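Local atomic coordinates of transmembrane oligosaccharyl transferase (PDB entry 3WAJ), a protein that belongs to the STT3/AglB family of membrane-embedded oligosaccharyl transferases, pairing a helical transmembrane region with a soluble region of helices and strands. Residues L603-V608 with F774-G779. Sequence-based numbering, arbitrary orientation.
Sequences LNVKYV and FERVKG
With CG anti to the backbone N (chi1 -175°), Glu775 sends an extended chain alongside Tyr607, whose CG instead lies beside its own backbone N. The two belong to neighbouring antiparallel strands, 605-611 and 771-776, the third and fourth across a five-stranded mixed sheet, and form a non-hydrogen-bonded pair. Tyr607 CE1 meets Glu775 CG at 3.7 Å, and the side chains run side by side, with ring and carboxylate planes 7° apart. Glu775 OE1 forms a salt bridge with Arg694, while OE2 accepts from Gln859 and from a water that also takes a weak bond from Lys606 NZ, and makes a long salt bridge to that NZ (3.7 Å). Tyr607 OH bonds to Tyr832.

One step along, Val608 and Phe774 form a hydrogen-bonded antiparallel pair: Phe774 N to Val608 O at 2.8 Å and Val608 N to Phe774 O at 2.9 Å. Their side chains take the other face, near Phe587 and Met695.

Strand 605-611 starts just after the Schellman motif, with Asn604 at C-prime, that ends helix 593-602. Arg776, ending the other strand, salt-bridges that helix through NE to Glu597 and NH2 to Glu601. Its backbone N gives Lys606 O a 2.7 Å bond, and NH1 adds a weak in-plane one to Val605 O, 3.4 Å long but nearly straight (167°).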
loop_
_atom_site.group_PDB
_atom_site.type_symbol
_atom_site.label_atom_id
_atom_site.label_comp_id
_atom_site.label_asym_id
_atom_site.label_seq_id
_atom_site.Cartn_x
_atom_site.Cartn_y
_atom_site.Cartn_z
ATOM N N LEU A 603 10.190 -19.234 10.701
ATOM C CA LEU A 603 9.503 -17.990 11.039
ATOM C C LEU A 603 8.585 -18.193 12.225
ATOM O O LEU A 603 7.822 -17.295 12.597
ATOM C CB LEU A 603 8.737 -17.446 9.837
ATOM C CG LEU A 603 9.609 -17.345 8.581
ATOM C CD1 LEU A 603 8.759 -17.189 7.322
ATOM C CD2 LEU A 603 10.620 -16.205 8.711
ATOM N N ASN A 604 8.664 -19.383 12.816
ATOM C CA ASN A 604 7.906 -19.671 14.023
ATOM C C ASN A 604 6.409 -19.360 13.850
ATOM O O ASN A 604 5.795 -18.687 14.697
ATOM C CB ASN A 604 8.480 -18.835 15.171
ATOM C CG ASN A 604 8.019 -19.305 16.519
ATOM O OD1 ASN A 604 7.890 -20.512 16.754
ATOM N ND2 ASN A 604 7.749 -18.352 17.422
ATOM N N VAL A 605 5.806 -19.819 12.755
ATOM C CA VAL A 605 4.400 -19.479 12.570
ATOM C C VAL A 605 3.495 -20.428 13.345
ATOM O O VAL A 605 3.786 -21.617 13.478
ATOM C CB VAL A 605 3.968 -19.346 11.079
ATOM C CG1 VAL A 605 5.164 -19.323 10.146
ATOM C CG2 VAL A 605 2.985 -20.433 10.695
ATOM N N LYS A 606 2.407 -19.882 13.872
ATOM C CA LYS A 606 1.406 -20.688 14.534
ATOM C C LYS A 606 0.031 -20.569 13.837
ATOM O O LYS A 606 -0.830 -21.445 13.966
ATOM C CB LYS A 606 1.306 -20.301 16.010
ATOM C CG LYS A 606 0.459 -21.274 16.798
ATOM C CD LYS A 606 0.250 -20.871 18.266
ATOM C CE LYS A 606 -0.277 -22.098 19.035
ATOM N NZ LYS A 606 -1.081 -21.712 20.217
ATOM N N TYR A 607 -0.170 -19.491 13.093
ATOM C CA TYR A 607 -1.410 -19.326 12.332
ATOM C C TYR A 607 -1.149 -18.902 10.909
ATOM O O TYR A 607 -0.198 -18.166 10.625
ATOM C CB TYR A 607 -2.356 -18.324 13.000
ATOM C CG TYR A 607 -2.718 -18.764 14.383
ATOM C CD1 TYR A 607 -3.757 -19.663 14.584
ATOM C CD2 TYR A 607 -1.990 -18.329 15.487
ATOM C CE1 TYR A 607 -4.089 -20.098 15.840
ATOM C CE2 TYR A 607 -2.314 -18.756 16.764
ATOM C CZ TYR A 607 -3.366 -19.649 16.930
ATOM O OH TYR A 607 -3.712 -20.101 18.181
ATOM N N VAL A 608 -2.001 -19.399 10.022
ATOM C CA VAL A 608 -1.984 -19.033 8.616
ATOM C C VAL A 608 -3.325 -18.342 8.345
ATOM O O VAL A 608 -4.371 -18.828 8.781
ATOM C CB VAL A 608 -1.884 -20.291 7.721
ATOM C CG1 VAL A 608 -1.747 -19.904 6.249
ATOM C CG2 VAL A 608 -0.728 -21.201 8.159
ATOM N N PHE A 774 -6.053 -20.898 9.669
ATOM C CA PHE A 774 -5.587 -22.219 10.055
ATOM C C PHE A 774 -4.586 -22.117 11.210
ATOM O O PHE A 774 -3.899 -21.098 11.364
ATOM C CB PHE A 774 -4.924 -22.902 8.863
ATOM C CG PHE A 774 -5.834 -23.061 7.676
ATOM C CD1 PHE A 774 -6.463 -24.279 7.427
ATOM C CD2 PHE A 774 -6.065 -21.995 6.806
ATOM C CE1 PHE A 774 -7.322 -24.443 6.330
ATOM C CE2 PHE A 774 -6.921 -22.151 5.697
ATOM C CZ PHE A 774 -7.548 -23.382 5.466
ATOM N N GLU A 775 -4.501 -23.175 12.012
ATOM C CA GLU A 775 -3.506 -23.255 13.071
ATOM C C GLU A 775 -2.445 -24.277 12.706
ATOM O O GLU A 775 -2.762 -25.411 12.320
ATOM C CB GLU A 775 -4.132 -23.661 14.414
ATOM C CG GLU A 775 -3.128 -23.645 15.563
ATOM C CD GLU A 775 -3.706 -24.154 16.870
ATOM O OE1 GLU A 775 -4.761 -24.835 16.837
ATOM O OE2 GLU A 775 -3.094 -23.880 17.932
ATOM N N ARG A 776 -1.182 -23.877 12.827
ATOM C CA ARG A 776 -0.088 -24.822 12.648
ATOM C C ARG A 776 0.080 -25.603 13.950
ATOM O O ARG A 776 0.083 -25.036 15.045
ATOM C CB ARG A 776 1.208 -24.112 12.254
ATOM C CG ARG A 776 2.389 -25.043 12.121
ATOM C CD ARG A 776 3.571 -24.398 11.400
ATOM N NE ARG A 776 4.688 -25.335 11.404
ATOM C CZ ARG A 776 5.743 -25.249 12.207
ATOM N NH1 ARG A 776 5.863 -24.221 13.031
ATOM N NH2 ARG A 776 6.689 -26.183 12.162
ATOM N N VAL A 777 0.235 -26.911 13.820
ATOM C CA VAL A 777 0.030 -27.824 14.927
ATOM C C VAL A 777 0.991 -29.001 14.771
ATOM O O VAL A 777 1.293 -29.400 13.642
ATOM C CB VAL A 777 -1.451 -28.283 14.882
ATOM C CG1 VAL A 777 -1.579 -29.787 14.836
ATOM C CG2 VAL A 777 -2.254 -27.668 16.001
ATOM N N LYS A 778 1.480 -29.551 15.883
ATOM C CA LYS A 778 2.359 -30.724 15.815
ATOM C C LYS A 778 1.636 -31.901 15.168
ATOM O O LYS A 778 2.112 -32.457 14.178
ATOM C CB LYS A 778 2.860 -31.127 17.203
ATOM C CG LYS A 778 4.246 -30.603 17.550
ATOM C CD LYS A 778 4.515 -30.673 19.052
ATOM C CE LYS A 778 5.897 -30.145 19.383
ATOM N NZ LYS A 778 6.220 -28.938 18.565
ATOM N N GLY A 779 0.484 -32.264 15.731
ATOM C CA GLY A 779 -0.347 -33.336 15.203
ATOM C C GLY A 779 -0.173 -34.626 15.988
ATOM O O GLY A 779 0.954 -34.992 16.340
HETATM O O HOH W 1 -3.881 -23.530 20.727
#